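Local coordinates for protein DnaJ homolog subfamily C member 3 (Mus musculus, PDB 3IEG) that acts as a co-chaperone of the unfolded protein response, binding misfolded proteins through its TPR domain, stimulating the HSC70 ATPase and restraining the kinase GCN2, at residues 230-241 with 256-264. Numbering follows the deposited sequence.
Sequences QVKKLNKLIESA and KYESVMKTE
Val260 sits between Leu234, Leu237 and Ile238. With CG1 anti to the backbone N (chi1 168°), that methyl faces Leu234 CD2 at 3.8 Å, while CG2 lies 3.5 Å from Leu237 CB, and Ile238 CG1 touches both methyls. Beta-branching puts two methyls on one short side chain, which lets a valine meet all three residues together. Near the end of segment 230-241, Ala241 sets its methyl over one face of the Tyr257 ring, a CH-pi contact 3.6 Å from CB to the ring centroid, displaced toward the rim; so small a residue lets the ring come close to the helix. The Tyr257 hydroxyl continues past Ile238 CG2 to a hydrogen bond with Glu242; tyrosine suits the place because its ring packs while its hydroxyl takes a polar partner. The bent aliphatic chain of Lys256 runs instead along Ser240, CE 3.5 Å from Ser240 CB. At the other end of the contact Gln230, its chain bent at chi2, sends NE2 to Thr263 O at 2.9 Å, with the acceptor close to the amide plane; a long amide can thus bind a main-chain carbonyl near Glu264. The same NE2 makes a weak bond to Glu264 OE1, the amide and carboxylate planes 85° apart, and Tyr199 hydrogen-bonds to both side chains. Helices 222-246 and 250-263 run antiparallel, the segment axes 9.0 Å apart at 161°, with helix 268-284 packing against Tyr257 and Val260: the helix-turn-helix hairpin of a tetratricopeptide repeat, here TPR 7, within the stacked TPR superhelix.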
loop_
_atom_site.group_PDB
_atom_site.type_symbol
_atom_site.label_atom_id
_atom_site.label_comp_id
_atom_site.label_asym_id
_atom_site.label_seq_id
_atom_site.Cartn_x
_atom_site.Cartn_y
_atom_site.Cartn_z
ATOM N N GLN A 230 -3.671 -10.186 -18.619
ATOM C CA GLN A 230 -4.986 -9.548 -18.570
ATOM C C GLN A 230 -4.890 -8.024 -18.439
ATOM O O GLN A 230 -5.477 -7.311 -19.245
ATOM C CB GLN A 230 -5.841 -10.139 -17.451
ATOM C CG GLN A 230 -7.157 -9.415 -17.201
ATOM C CD GLN A 230 -8.204 -9.660 -18.282
ATOM O OE1 GLN A 230 -7.953 -10.363 -19.262
ATOM N NE2 GLN A 230 -9.389 -9.084 -18.103
ATOM N N VAL A 231 -4.153 -7.526 -17.446
ATOM C CA VAL A 231 -4.016 -6.074 -17.285
ATOM C C VAL A 231 -3.278 -5.458 -18.448
ATOM O O VAL A 231 -3.658 -4.396 -18.894
ATOM C CB VAL A 231 -3.300 -5.596 -15.967
ATOM C CG1 VAL A 231 -4.267 -4.892 -15.036
ATOM C CG2 VAL A 231 -2.513 -6.707 -15.278
ATOM N N LYS A 232 -2.223 -6.117 -18.931
ATOM C CA LYS A 232 -1.437 -5.585 -20.049
ATOM C C LYS A 232 -2.361 -5.251 -21.222
ATOM O O LYS A 232 -2.337 -4.112 -21.717
ATOM C CB LYS A 232 -0.335 -6.548 -20.477
ATOM C CG LYS A 232 0.842 -5.886 -21.159
ATOM C CD LYS A 232 1.722 -6.930 -21.826
ATOM C CE LYS A 232 2.545 -6.364 -22.962
ATOM N NZ LYS A 232 3.743 -5.667 -22.441
ATOM N N LYS A 233 -3.191 -6.224 -21.618
ATOM C CA LYS A 233 -4.188 -6.043 -22.676
ATOM C C LYS A 233 -5.226 -4.972 -22.341
ATOM O O LYS A 233 -5.460 -4.059 -23.127
ATOM C CB LYS A 233 -4.918 -7.355 -22.966
ATOM C CG LYS A 233 -4.143 -8.356 -23.828
ATOM C CD LYS A 233 -4.887 -9.711 -23.923
ATOM C CE LYS A 233 -6.265 -9.550 -24.583
ATOM N NZ LYS A 233 -6.875 -10.874 -24.896
ATOM N N LEU A 234 -5.849 -5.093 -21.176
ATOM C CA LEU A 234 -6.864 -4.156 -20.755
ATOM C C LEU A 234 -6.301 -2.747 -20.705
ATOM O O LEU A 234 -6.992 -1.785 -21.025
ATOM C CB LEU A 234 -7.407 -4.560 -19.392
ATOM C CG LEU A 234 -8.753 -4.026 -18.885
ATOM C CD1 LEU A 234 -8.542 -2.843 -17.978
ATOM C CD2 LEU A 234 -9.782 -3.722 -19.993
ATOM N N ASN A 235 -5.038 -2.631 -20.327
ATOM C CA ASN A 235 -4.389 -1.341 -20.229
ATOM C C ASN A 235 -4.015 -0.737 -21.583
ATOM O O ASN A 235 -4.098 0.479 -21.748
ATOM C CB ASN A 235 -3.154 -1.430 -19.339
ATOM C CG ASN A 235 -2.460 -0.100 -19.183
ATOM O OD1 ASN A 235 -1.462 0.169 -19.844
ATOM N ND2 ASN A 235 -2.998 0.752 -18.318
ATOM N N LYS A 236 -3.575 -1.570 -22.533
ATOM C CA LYS A 236 -3.236 -1.084 -23.878
ATOM C C LYS A 236 -4.483 -0.555 -24.555
ATOM O O LYS A 236 -4.461 0.517 -25.157
ATOM C CB LYS A 236 -2.605 -2.171 -24.753
ATOM C CG LYS A 236 -1.087 -2.285 -24.632
ATOM C CD LYS A 236 -0.484 -3.198 -25.742
ATOM C CE LYS A 236 0.811 -3.914 -25.286
ATOM N NZ LYS A 236 1.881 -2.968 -24.793
ATOM N N LEU A 237 -5.568 -1.309 -24.431
ATOM C CA LEU A 237 -6.855 -0.921 -24.982
ATOM C C LEU A 237 -7.312 0.454 -24.506
ATOM O O LEU A 237 -7.700 1.277 -25.324
ATOM C CB LEU A 237 -7.909 -1.983 -24.668
ATOM C CG LEU A 237 -8.152 -3.184 -25.597
ATOM C CD1 LEU A 237 -7.024 -3.510 -26.599
ATOM C CD2 LEU A 237 -8.505 -4.403 -24.751
ATOM N N ILE A 238 -7.243 0.710 -23.202
ATOM C CA ILE A 238 -7.623 2.006 -22.648
ATOM C C ILE A 238 -6.665 3.105 -23.108
ATOM O O ILE A 238 -7.078 4.236 -23.377
ATOM C CB ILE A 238 -7.701 1.959 -21.115
ATOM C CG1 ILE A 238 -8.797 0.983 -20.687
ATOM C CG2 ILE A 238 -7.958 3.351 -20.520
ATOM C CD1 ILE A 238 -8.754 0.613 -19.211
ATOM N N GLU A 239 -5.390 2.760 -23.216
ATOM C CA GLU A 239 -4.378 3.698 -23.687
ATOM C C GLU A 239 -4.645 4.047 -25.150
ATOM O O GLU A 239 -4.529 5.206 -25.557
ATOM C CB GLU A 239 -2.971 3.129 -23.482
ATOM C CG GLU A 239 -1.881 4.182 -23.426
ATOM C CD GLU A 239 -0.828 3.925 -22.335
ATOM O OE1 GLU A 239 0.341 4.345 -22.526
ATOM O OE2 GLU A 239 -1.161 3.322 -21.283
ATOM N N SER A 240 -5.054 3.047 -25.921
ATOM C CA SER A 240 -5.413 3.264 -27.312
ATOM C C SER A 240 -6.631 4.157 -27.446
ATOM O O SER A 240 -6.642 5.075 -28.267
ATOM C CB SER A 240 -5.666 1.939 -28.005
ATOM O OG SER A 240 -4.449 1.422 -28.489
ATOM N N ALA A 241 -7.648 3.887 -26.634
ATOM C CA ALA A 241 -8.890 4.645 -26.670
ATOM C C ALA A 241 -8.662 6.118 -26.368
ATOM O O ALA A 241 -9.145 6.981 -27.094
ATOM C CB ALA A 241 -9.886 4.063 -25.703
ATOM N N LYS A 256 -13.096 1.076 -29.625
ATOM C CA LYS A 256 -12.079 0.672 -28.660
ATOM C C LYS A 256 -12.608 0.439 -27.246
ATOM O O LYS A 256 -12.295 -0.584 -26.648
ATOM C CB LYS A 256 -10.912 1.653 -28.622
ATOM C CG LYS A 256 -9.717 1.203 -29.443
ATOM C CD LYS A 256 -8.972 0.040 -28.832
ATOM C CE LYS A 256 -7.786 -0.303 -29.706
ATOM N NZ LYS A 256 -8.024 -1.478 -30.542
ATOM N N TYR A 257 -13.405 1.367 -26.715
ATOM C CA TYR A 257 -13.991 1.166 -25.393
ATOM C C TYR A 257 -14.998 0.008 -25.366
ATOM O O TYR A 257 -15.214 -0.618 -24.327
ATOM C CB TYR A 257 -14.591 2.454 -24.841
ATOM C CG TYR A 257 -13.591 3.257 -24.046
ATOM C CD1 TYR A 257 -13.136 4.503 -24.493
ATOM C CD2 TYR A 257 -13.067 2.760 -22.853
ATOM C CE1 TYR A 257 -12.195 5.236 -23.756
ATOM C CE2 TYR A 257 -12.129 3.483 -22.115
ATOM C CZ TYR A 257 -11.703 4.714 -22.572
ATOM O OH TYR A 257 -10.780 5.405 -21.835
ATOM N N GLU A 258 -15.582 -0.288 -26.522
ATOM C CA GLU A 258 -16.483 -1.418 -26.647
ATOM C C GLU A 258 -15.717 -2.687 -26.296
ATOM O O GLU A 258 -16.198 -3.515 -25.529
ATOM C CB GLU A 258 -17.045 -1.514 -28.064
ATOM C CG GLU A 258 -18.541 -1.787 -28.144
ATOM C CD GLU A 258 -19.390 -0.520 -28.005
ATOM O OE1 GLU A 258 -19.947 -0.042 -29.025
ATOM O OE2 GLU A 258 -19.492 -0.001 -26.872
ATOM N N SER A 259 -14.517 -2.827 -26.839
ATOM C CA SER A 259 -13.730 -4.012 -26.571
ATOM C C SER A 259 -13.121 -3.996 -25.162
ATOM O O SER A 259 -12.879 -5.048 -24.581
ATOM C CB SER A 259 -12.674 -4.218 -27.645
ATOM O OG SER A 259 -11.838 -3.088 -27.714
ATOM N N VAL A 260 -12.906 -2.806 -24.602
ATOM C CA VAL A 260 -12.499 -2.678 -23.198
ATOM C C VAL A 260 -13.514 -3.344 -22.258
ATOM O O VAL A 260 -13.123 -4.078 -21.362
ATOM C CB VAL A 260 -12.226 -1.203 -22.803
ATOM C CG1 VAL A 260 -12.089 -1.042 -21.289
ATOM C CG2 VAL A 260 -10.981 -0.702 -23.496
HETATM N N MSE A 261 -14.805 -3.109 -22.484
HETATM C CA MSE A 261 -15.859 -3.789 -21.723
HETATM C C MSE A 261 -15.991 -5.273 -22.047
HETATM O O MSE A 261 -16.389 -6.060 -21.196
HETATM C CB MSE A 261 -17.196 -3.115 -21.946
HETATM C CG MSE A 261 -17.293 -1.770 -21.285
HETATM SE SE MSE A 261 -18.799 -0.739 -21.963
HETATM C CE MSE A 261 -20.267 -2.004 -21.604
ATOM N N LYS A 262 -15.681 -5.649 -23.282
ATOM C CA LYS A 262 -15.653 -7.048 -23.658
ATOM C C LYS A 262 -14.603 -7.755 -22.797
ATOM O O LYS A 262 -14.918 -8.719 -22.095
ATOM C CB LYS A 262 -15.311 -7.199 -25.142
ATOM C CG LYS A 262 -16.274 -8.081 -25.937
ATOM C CD LYS A 262 -17.458 -7.266 -26.485
ATOM C CE LYS A 262 -18.181 -7.984 -27.626
ATOM N NZ LYS A 262 -18.939 -9.183 -27.147
ATOM N N THR A 263 -13.368 -7.250 -22.827
ATOM C CA THR A 263 -12.249 -7.918 -22.162
ATOM C C THR A 263 -12.245 -7.828 -20.621
ATOM O O THR A 263 -11.507 -8.565 -19.961
ATOM C CB THR A 263 -10.859 -7.654 -22.862
ATOM O OG1 THR A 263 -9.924 -7.059 -21.954
ATOM C CG2 THR A 263 -11.011 -6.763 -24.041
ATOM N N GLU A 264 -13.090 -6.967 -20.053
ATOM C CA GLU A 264 -13.362 -7.003 -18.615
ATOM C C GLU A 264 -14.811 -6.660 -18.278
ATOM O O GLU A 264 -15.100 -5.531 -17.903
ATOM C CB GLU A 264 -12.401 -6.104 -17.831
ATOM C CG GLU A 264 -12.584 -6.181 -16.313
ATOM C CD GLU A 264 -12.657 -7.608 -15.799
ATOM O OE1 GLU A 264 -11.654 -8.332 -15.921
ATOM O OE2 GLU A 264 -13.723 -8.008 -15.285
#